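Long-range contacts in NAD-dependent dehydrogenase (Rhizobium meliloti, PDB 4Z0P), which catalyses the NADPH-dependent reduction of glyoxylate and hydroxypyruvate, as a member of the D-isomer specific 2-hydroxyacid dehydrogenase family: residues His114-Glu122 / Leu133-Val141; Asn212-Arg221 / Asp243-Leu253. All coordinates share one frame; numbering follows the deposited sequence. Where two conformers were deposited one is given.

Contact 1. Residues His114-Glu122 / Leu133-Val141; sequences HLRQHRAYE and LSQPEAADV. With OXD (oxalic acid), chain D.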
loop_
_atom_site.group_PDB
_atom_site.type_symbol
_atom_site.label_atom_id
_atom_site.label_comp_id
_atom_site.label_asym_id
_atom_site.label_seq_id
_atom_site.Cartn_x
_atom_site.Cartn_y
_atom_site.Cartn_z
ATOM N N HIS A 114 8.122 -0.023 -2.992
ATOM C CA HIS A 114 9.396 0.640 -3.287
ATOM C C HIS A 114 9.859 1.567 -2.155
ATOM O O HIS A 114 11.017 1.505 -1.733
ATOM C CB HIS A 114 9.319 1.346 -4.631
ATOM C CG HIS A 114 9.240 0.388 -5.772
ATOM N ND1 HIS A 114 10.306 -0.378 -6.202
ATOM C CD2 HIS A 114 8.209 0.071 -6.578
ATOM C CE1 HIS A 114 9.929 -1.122 -7.223
ATOM N NE2 HIS A 114 8.661 -0.868 -7.473
ATOM N N LEU A 115 8.952 2.369 -1.607
ATOM C CA LEU A 115 9.299 3.265 -0.498
ATOM C C LEU A 115 9.851 2.496 0.680
ATOM O O LEU A 115 10.868 2.869 1.265
ATOM C CB LEU A 115 8.086 4.043 -0.024
ATOM C CG LEU A 115 8.248 4.909 1.249
ATOM C CD1 LEU A 115 9.192 6.076 0.964
ATOM C CD2 LEU A 115 6.888 5.357 1.764
ATOM N N ARG A 116 9.146 1.435 1.037
ATOM C CA ARG A 116 9.451 0.683 2.252
ATOM C C ARG A 116 10.466 -0.460 2.034
ATOM O O ARG A 116 10.665 -1.295 2.898
ATOM C CB ARG A 116 8.156 0.192 2.892
ATOM C CG ARG A 116 7.189 1.297 3.326
ATOM C CD ARG A 116 7.762 2.329 4.306
ATOM N NE ARG A 116 8.058 1.649 5.553
ATOM C CZ ARG A 116 7.453 1.856 6.724
ATOM N NH1 ARG A 116 6.578 2.829 6.898
ATOM N NH2 ARG A 116 7.773 1.071 7.740
ATOM N N GLN A 117 11.154 -0.437 0.909
ATOM C CA GLN A 117 12.340 -1.278 0.668
ATOM C C GLN A 117 11.995 -2.747 0.867
ATOM O O GLN A 117 12.750 -3.536 1.439
ATOM C CB GLN A 117 13.492 -0.853 1.584
ATOM C CG GLN A 117 13.801 0.616 1.445
ATOM C CD GLN A 117 14.932 1.064 2.326
ATOM O OE1 GLN A 117 16.104 0.959 1.953
ATOM N NE2 GLN A 117 14.594 1.571 3.499
ATOM N N HIS A 118 10.839 -3.120 0.333
ATOM C CA HIS A 118 10.321 -4.469 0.546
ATOM C C HIS A 118 11.262 -5.536 0.036
ATOM O O HIS A 118 11.501 -6.527 0.738
ATOM C CB HIS A 118 8.947 -4.620 -0.089
ATOM C CG HIS A 118 8.380 -5.986 0.071
ATOM N ND1 HIS A 118 7.946 -6.460 1.291
ATOM C CD2 HIS A 118 8.184 -6.986 -0.818
ATOM C CE1 HIS A 118 7.478 -7.686 1.133
ATOM N NE2 HIS A 118 7.608 -8.028 -0.136
ATOM N N ARG A 119 11.827 -5.344 -1.160
ATOM C CA ARG A 119 12.753 -6.358 -1.683
ATOM C C ARG A 119 14.030 -6.513 -0.837
ATOM O O ARG A 119 14.482 -7.637 -0.614
ATOM C CB ARG A 119 13.037 -6.185 -3.176
ATOM C CG ARG A 119 11.891 -6.749 -4.045
ATOM C CD ARG A 119 11.922 -8.283 -4.200
ATOM N NE ARG A 119 10.820 -8.849 -5.004
ATOM C CZ ARG A 119 10.742 -8.774 -6.338
ATOM N NH1 ARG A 119 11.678 -8.147 -7.024
ATOM N NH2 ARG A 119 9.729 -9.325 -6.990
ATOM N N ALA A 120 14.560 -5.414 -0.324
ATOM C CA ALA A 120 15.695 -5.476 0.606
ATOM C C ALA A 120 15.377 -6.262 1.865
ATOM O O ALA A 120 16.158 -7.108 2.283
ATOM C CB ALA A 120 16.194 -4.087 0.948
ATOM N N TYR A 121 14.212 -5.994 2.464
ATOM C CA TYR A 121 13.799 -6.712 3.656
ATOM C C TYR A 121 13.499 -8.174 3.364
ATOM O O TYR A 121 13.785 -9.033 4.185
ATOM C CB TYR A 121 12.629 -6.017 4.356
ATOM C CG TYR A 121 13.032 -4.787 5.118
ATOM C CD1 TYR A 121 13.917 -4.857 6.192
ATOM C CD2 TYR A 121 12.496 -3.548 4.808
ATOM C CE1 TYR A 121 14.267 -3.724 6.933
ATOM C CE2 TYR A 121 12.870 -2.412 5.517
ATOM C CZ TYR A 121 13.731 -2.514 6.594
ATOM O OH TYR A 121 14.062 -1.393 7.328
ATOM N N GLU A 122 12.984 -8.471 2.162
ATOM C CA GLU A 122 12.791 -9.878 1.778
ATOM C C GLU A 122 14.121 -10.595 1.573
ATOM O O GLU A 122 14.248 -11.766 1.944
ATOM C CB GLU A 122 11.934 -10.011 0.525
ATOM C CG GLU A 122 10.474 -9.621 0.730
ATOM C CD GLU A 122 9.757 -10.580 1.651
ATOM O OE1 GLU A 122 9.756 -11.772 1.343
ATOM O OE2 GLU A 122 9.244 -10.155 2.705
ATOM N N LEU A 133 16.859 -0.897 8.326
ATOM C CA LEU A 133 17.442 -0.010 7.331
ATOM C C LEU A 133 16.964 1.409 7.561
ATOM O O LEU A 133 15.833 1.642 7.978
ATOM C CB LEU A 133 17.011 -0.436 5.922
ATOM C CG LEU A 133 17.331 -1.903 5.602
ATOM C CD1 LEU A 133 16.718 -2.256 4.254
ATOM C CD2 LEU A 133 18.827 -2.144 5.627
ATOM N N SER A 134 17.819 2.364 7.238
ATOM C CA SER A 134 17.404 3.759 7.277
ATOM C C SER A 134 16.235 3.937 6.312
ATOM O O SER A 134 16.249 3.411 5.198
ATOM C CB SER A 134 18.563 4.700 6.944
ATOM O OG SER A 134 19.375 4.884 8.088
ATOM N N GLN A 135 15.219 4.690 6.740
ATOM C CA GLN A 135 13.937 4.681 6.046
ATOM C C GLN A 135 13.328 6.070 5.854
ATOM O O GLN A 135 12.987 6.750 6.828
ATOM C CB GLN A 135 12.980 3.801 6.858
ATOM C CG GLN A 135 11.573 3.688 6.279
ATOM C CD GLN A 135 11.585 3.040 4.921
ATOM O OE1 GLN A 135 11.959 1.873 4.800
ATOM N NE2 GLN A 135 11.223 3.785 3.892
ATOM N N PRO A 136 13.180 6.503 4.606
ATOM C CA PRO A 136 12.450 7.749 4.360
ATOM C C PRO A 136 10.955 7.602 4.599
ATOM O O PRO A 136 10.420 6.487 4.592
ATOM C CB PRO A 136 12.708 8.015 2.878
ATOM C CG PRO A 136 12.982 6.686 2.307
ATOM C CD PRO A 136 13.727 5.932 3.359
ATOM N N GLU A 137 10.288 8.714 4.835
ATOM C CA GLU A 137 8.838 8.711 4.883
ATOM C C GLU A 137 8.325 9.047 3.480
ATOM O O GLU A 137 9.085 9.528 2.606
ATOM C CB GLU A 137 8.294 9.692 5.931
ATOM C CG GLU A 137 8.571 11.160 5.655
ATOM C CD GLU A 137 7.892 12.104 6.634
ATOM O OE1 GLU A 137 6.657 12.077 6.743
ATOM O OE2 GLU A 137 8.609 12.909 7.261
ATOM N N ALA A 138 7.036 8.819 3.255
ATOM C CA ALA A 138 6.459 9.093 1.935
ATOM C C ALA A 138 6.690 10.513 1.438
ATOM O O ALA A 138 6.960 10.736 0.253
ATOM C CB ALA A 138 4.976 8.774 1.936
ATOM N N ALA A 139 6.617 11.484 2.354
ATOM C CA ALA A 139 6.796 12.893 2.002
ATOM C C ALA A 139 8.189 13.224 1.439
ATOM O O ALA A 139 8.372 14.247 0.787
ATOM C CB ALA A 139 6.478 13.797 3.193
ATOM N N ASP A 140 9.152 12.347 1.664
ATOM C CA ASP A 140 10.518 12.470 1.109
ATOM C C ASP A 140 10.622 12.049 -0.363
ATOM O O ASP A 140 11.675 12.241 -0.973
ATOM C CB ASP A 140 11.495 11.599 1.909
ATOM C CG ASP A 140 11.619 12.019 3.369
ATOM O OD1 ASP A 140 11.545 13.238 3.663
ATOM O OD2 ASP A 140 11.820 11.115 4.236
ATOM N N VAL A 141 9.555 11.467 -0.912
ATOM C CA VAL A 141 9.515 10.922 -2.284
ATOM C C VAL A 141 8.486 11.687 -3.101
ATOM O O VAL A 141 7.347 11.895 -2.665
ATOM C CB VAL A 141 9.154 9.432 -2.262
ATOM C CG1 VAL A 141 8.862 8.862 -3.674
ATOM C CG2 VAL A 141 10.281 8.661 -1.586
HETATM C C1 OXD D . 7.784 -11.193 -1.763
HETATM C C2 OXD D . 8.640 -10.371 -2.601
HETATM O O3 OXD D . 7.794 -12.429 -1.911
HETATM O O4 OXD D . 8.175 -9.323 -3.084
HETATM O O5 OXD D . 7.058 -10.628 -0.921
HETATM O O6 OXD D . 9.811 -10.730 -2.817
HETATM O O HOH W 1 18.215 2.194 3.309
HETATM O O HOH W 2 12.031 0.424 7.045
#
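Gln135 reaches Leu115 and Gln117 because its CG stands anti to the backbone N (chi1 179°) and its chain then bends at chi2, which lays the amide beside the end of helix 97-115. That helix closes in a Schellman motif with Gln117, at positive phi, as the C-prime residue. A glutamine suits position 135 because its amide both donates and accepts. Gln135 NE2 gives a nearly straight bond to Leu115 O (2.8 Å), approaching from above the carbonyl plane, and a second to Pro136 O, where it meets a lone pair. Gln135 OE1 accepts from Gln117 NE2 at 3.0 Å. The Gln117 chain, extended beyond CG, also donates from NE2 to Ser134 O, and a water joins its OE1 to that same carbonyl. The Arg116 side chain crosses that of Gln135 at about a right angle, with Gln135 CG over one face of the guanidinium, while Arg116 NH1 forms a salt bridge with Glu105 of the second subunit. Leu115 spreads its two methyls, CD2 against Ala138 CB and CD1 against Val141 CG2. At the start of helix 118-126, His118 and Arg119 bind an oxalate that their counterparts in the second subunit also hold; His118 NE2 donates to its O5 at 2.8 Å. Leu133 CD1 makes a CH-pi contact over the Tyr121 ring, 4.0 Å from its centroid, and Tyr121 OH accepts from Leu133 N at 3.0 Å.

Contact 2. Residues Asn212-Arg221 / Asp243-Leu253; sequences NAALFAKLSR and DILECLDSGVL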
loop_
_atom_site.group_PDB
_atom_site.type_symbol
_atom_site.label_atom_id
_atom_site.label_comp_id
_atom_site.label_asym_id
_atom_site.label_seq_id
_atom_site.Cartn_x
_atom_site.Cartn_y
_atom_site.Cartn_z
ATOM N N ASN A 212 11.428 5.233 -22.405
ATOM C CA ASN A 212 12.693 4.753 -22.983
ATOM C C ASN A 212 13.890 5.286 -22.184
ATOM O O ASN A 212 13.722 6.008 -21.195
ATOM C CB ASN A 212 12.795 5.151 -24.458
ATOM C CG ASN A 212 12.682 6.630 -24.658
ATOM O OD1 ASN A 212 13.192 7.408 -23.867
ATOM N ND2 ASN A 212 11.970 7.031 -25.693
ATOM N N ALA A 213 15.093 4.854 -22.560
ATOM C CA ALA A 213 16.289 5.162 -21.782
ATOM C C ALA A 213 16.508 6.660 -21.626
ATOM O O ALA A 213 16.890 7.111 -20.547
ATOM C CB ALA A 213 17.524 4.506 -22.391
ATOM N N ALA A 214 16.255 7.429 -22.684
ATOM C CA ALA A 214 16.399 8.889 -22.595
ATOM C C ALA A 214 15.481 9.489 -21.538
ATOM O O ALA A 214 15.879 10.395 -20.821
ATOM C CB ALA A 214 16.148 9.559 -23.934
ATOM N N LEU A 215 14.259 8.978 -21.451
ATOM C CA LEU A 215 13.309 9.444 -20.430
ATOM C C LEU A 215 13.735 9.052 -19.035
ATOM O O LEU A 215 13.715 9.886 -18.124
ATOM C CB LEU A 215 11.905 8.938 -20.751
ATOM C CG LEU A 215 10.820 9.409 -19.768
ATOM C CD1 LEU A 215 9.505 9.713 -20.454
ATOM C CD2 LEU A 215 10.607 8.392 -18.675
ATOM N N PHE A 216 14.149 7.789 -18.845
ATOM C CA PHE A 216 14.598 7.331 -17.517
ATOM C C PHE A 216 15.815 8.132 -17.016
ATOM O O PHE A 216 15.910 8.417 -15.811
ATOM C CB PHE A 216 14.933 5.837 -17.525
ATOM C CG PHE A 216 13.783 4.933 -17.965
ATOM C CD1 PHE A 216 12.469 5.168 -17.545
ATOM C CD2 PHE A 216 14.019 3.862 -18.810
ATOM C CE1 PHE A 216 11.427 4.347 -17.955
ATOM C CE2 PHE A 216 12.982 3.037 -19.226
ATOM C CZ PHE A 216 11.686 3.290 -18.821
ATOM N N ALA A 217 16.706 8.507 -17.938
ATOM C CA ALA A 217 17.869 9.350 -17.624
ATOM C C ALA A 217 17.536 10.774 -17.144
ATOM O O ALA A 217 18.388 11.427 -16.551
ATOM C CB ALA A 217 18.806 9.409 -18.813
ATOM N N LYS A 218 16.318 11.244 -17.419
ATOM C CA LYS A 218 15.863 12.557 -16.972
ATOM C C LYS A 218 15.166 12.541 -15.619
ATOM O O LYS A 218 14.937 13.600 -15.043
ATOM C CB LYS A 218 14.954 13.194 -18.025
ATOM C CG LYS A 218 15.689 13.558 -19.304
ATOM C CD LYS A 218 14.688 14.164 -20.286
ATOM C CE LYS A 218 15.321 14.509 -21.629
ATOM N NZ LYS A 218 15.207 13.377 -22.581
ATOM N N LEU A 219 14.868 11.357 -15.090
ATOM C CA LEU A 219 14.253 11.241 -13.760
ATOM C C LEU A 219 15.208 11.687 -12.671
ATOM O O LEU A 219 16.425 11.694 -12.852
ATOM C CB LEU A 219 13.771 9.810 -13.532
ATOM C CG LEU A 219 12.598 9.380 -14.423
ATOM C CD1 LEU A 219 12.313 7.875 -14.309
ATOM C CD2 LEU A 219 11.336 10.147 -14.052
ATOM N N SER A 220 14.648 12.104 -11.546
ATOM C CA SER A 220 15.461 12.590 -10.446
ATOM C C SER A 220 16.397 11.542 -9.863
ATOM O O SER A 220 16.002 10.386 -9.644
ATOM C CB SER A 220 14.577 13.124 -9.319
ATOM O OG SER A 220 15.413 13.773 -8.367
ATOM N N ARG A 221 17.626 11.973 -9.580
ATOM C CA ARG A 221 18.564 11.177 -8.755
ATOM C C ARG A 221 18.747 11.781 -7.379
ATOM O O ARG A 221 19.605 11.328 -6.635
ATOM C CB ARG A 221 19.898 11.057 -9.455
ATOM C CG ARG A 221 19.678 10.766 -10.939
ATOM C CD ARG A 221 20.795 10.005 -11.574
ATOM N NE ARG A 221 20.874 8.675 -10.994
ATOM C CZ ARG A 221 20.220 7.587 -11.406
ATOM N NH1 ARG A 221 20.467 6.456 -10.759
ATOM N NH2 ARG A 221 19.367 7.586 -12.451
ATOM N N ASP A 243 15.358 -1.089 -22.991
ATOM C CA ASP A 243 15.894 0.055 -22.251
ATOM C C ASP A 243 15.652 -0.078 -20.755
ATOM O O ASP A 243 16.509 0.274 -19.959
ATOM C CB ASP A 243 15.266 1.360 -22.732
ATOM C CG ASP A 243 15.670 1.749 -24.131
ATOM O OD1 ASP A 243 16.464 1.052 -24.797
ATOM O OD2 ASP A 243 15.217 2.833 -24.566
ATOM N N ILE A 244 14.485 -0.577 -20.369
ATOM C CA ILE A 244 14.199 -0.825 -18.955
ATOM C C ILE A 244 15.267 -1.763 -18.392
ATOM O O ILE A 244 15.867 -1.500 -17.345
ATOM C CB ILE A 244 12.790 -1.433 -18.725
ATOM C CG1 ILE A 244 11.671 -0.443 -19.114
ATOM C CG2 ILE A 244 12.621 -1.798 -17.260
ATOM C CD1 ILE A 244 10.281 -1.074 -19.106
ATOM N N LEU A 245 15.509 -2.858 -19.106
ATOM C CA LEU A 245 16.509 -3.843 -18.662
ATOM C C LEU A 245 17.930 -3.251 -18.577
ATOM O O LEU A 245 18.628 -3.483 -17.578
ATOM C CB LEU A 245 16.493 -5.073 -19.562
ATOM C CG LEU A 245 15.236 -5.937 -19.451
ATOM C CD1 LEU A 245 15.101 -6.886 -20.628
ATOM C CD2 LEU A 245 15.256 -6.710 -18.149
ATOM N N GLU A 246 18.352 -2.520 -19.614
ATOM C CA GLU A 246 19.655 -1.838 -19.613
ATOM C C GLU A 246 19.796 -0.905 -18.421
ATOM O O GLU A 246 20.836 -0.881 -17.761
ATOM C CB GLU A 246 19.845 -0.997 -20.882
ATOM C CG GLU A 246 20.227 -1.790 -22.108
ATOM C CD GLU A 246 20.989 -0.946 -23.107
ATOM O OE1 GLU A 246 21.966 -1.471 -23.680
ATOM O OE2 GLU A 246 20.610 0.236 -23.303
ATOM N N CYS A 247 18.730 -0.153 -18.149
ATOM C CA CYS A 247 18.748 0.818 -17.067
ATOM C C CYS A 247 18.702 0.180 -15.690
ATOM O O CYS A 247 19.297 0.717 -14.760
ATOM C CB CYS A 247 17.614 1.814 -17.216
ATOM S SG CYS A 247 17.875 2.957 -18.596
ATOM N N LEU A 248 17.996 -0.938 -15.534
ATOM C CA LEU A 248 18.066 -1.688 -14.289
ATOM C C LEU A 248 19.456 -2.268 -14.056
ATOM O O LEU A 248 19.995 -2.232 -12.932
ATOM C CB LEU A 248 17.007 -2.802 -14.270
ATOM C CG LEU A 248 15.558 -2.321 -14.160
ATOM C CD1 LEU A 248 14.588 -3.410 -14.599
ATOM C CD2 LEU A 248 15.240 -1.830 -12.741
ATOM N N ASP A 249 20.043 -2.812 -15.122
ATOM C CA ASP A 249 21.393 -3.390 -15.031
ATOM C C ASP A 249 22.446 -2.354 -14.608
ATOM O O ASP A 249 23.336 -2.649 -13.825
ATOM C CB ASP A 249 21.780 -4.047 -16.357
ATOM C CG ASP A 249 21.092 -5.377 -16.578
ATOM O OD1 ASP A 249 20.475 -5.947 -15.655
ATOM O OD2 ASP A 249 21.172 -5.865 -17.698
ATOM N N SER A 250 22.335 -1.148 -15.127
ATOM C CA SER A 250 23.320 -0.108 -14.880
ATOM C C SER A 250 23.045 0.666 -13.601
ATOM O O SER A 250 23.932 1.328 -13.103
ATOM C CB SER A 250 23.343 0.874 -16.042
ATOM O OG SER A 250 22.162 1.645 -16.057
ATOM N N GLY A 251 21.812 0.612 -13.104
ATOM C CA GLY A 251 21.419 1.358 -11.930
ATOM C C GLY A 251 20.762 2.690 -12.234
ATOM O O GLY A 251 20.370 3.394 -11.293
ATOM N N VAL A 252 20.601 3.033 -13.510
ATOM C CA VAL A 252 19.847 4.230 -13.912
ATOM C C VAL A 252 18.418 4.141 -13.352
ATOM O O VAL A 252 17.881 5.130 -12.865
ATOM C CB VAL A 252 19.852 4.459 -15.433
ATOM C CG1 VAL A 252 18.867 5.551 -15.816
ATOM C CG2 VAL A 252 21.258 4.878 -15.891
ATOM N N LEU A 253 17.829 2.948 -13.407
ATOM C CA LEU A 253 16.617 2.649 -12.654
ATOM C C LEU A 253 16.967 1.783 -11.462
ATOM O O LEU A 253 17.681 0.792 -11.595
ATOM C CB LEU A 253 15.600 1.896 -13.505
ATOM C CG LEU A 253 14.891 2.691 -14.605
ATOM C CD1 LEU A 253 14.020 1.757 -15.437
ATOM C CD2 LEU A 253 14.034 3.793 -14.000
#
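Phe216 meets Leu253 in a CH-pi contact, CD1 of the leucine sitting over the ring centre, 4.0 Å from the centroid and 11° off the normal. Asn212 O lies over the opposite face, offset toward the rim. Cys247 SG comes to the ring edge as a sulfur-aromatic contact, 4.0 Å from Phe216 CD2, and Ile244 CG1 packs obliquely on CE2 at 3.7 Å. A flat, wide phenyl suits this place because it can touch both helix 241-250 and the residues that follow it. Both segments belong to the Rossmann-type NAD-binding domain, whose strand 229-232 lies between them in the chain; Phe230 of that strand also packs on Phe216, Ile244 and Leu253. Polar bonds hold the two ends. Asp243 OD2 accepts from Ala213 N at 2.9 Å, so an acidic side chain meets the N-terminal turn of helix 213-216, where Asn212 OD1 caps Leu215 N. At the other end, the Arg221 chain, bent at chi3 (66°), swings its guanidinium to two successive carbonyls: NH2 donates to Val252 O (2.9 Å), in plane and on a lone pair, and NH1 to Gly251 O (3.1 Å), tilted. Gly251 adopts positive phi just after the helix, a conformation easy for glycine.

From the N terminus, the chain first runs through the parallel sheet that ends with strand 91-92, then along helix 97-115 into contact 1. This closes a short loop, with the rest of helix 118-126 between its segments, and leads into strand 142-146 of the seven-stranded parallel sheet. Contact 2 opens only later, after strand 196-199, and closes round strand 229-232 just before strand 255-258. The two are in series, neither nested nor crossed, with centres about 20 Å apart and nearest atoms about 8 Å apart. Contact 1 ties the junction of helices 97-115 and 118-126 to the loop before strand 142-146, beside the second subunit, whereas contact 2 joins two helical connections of a single chain.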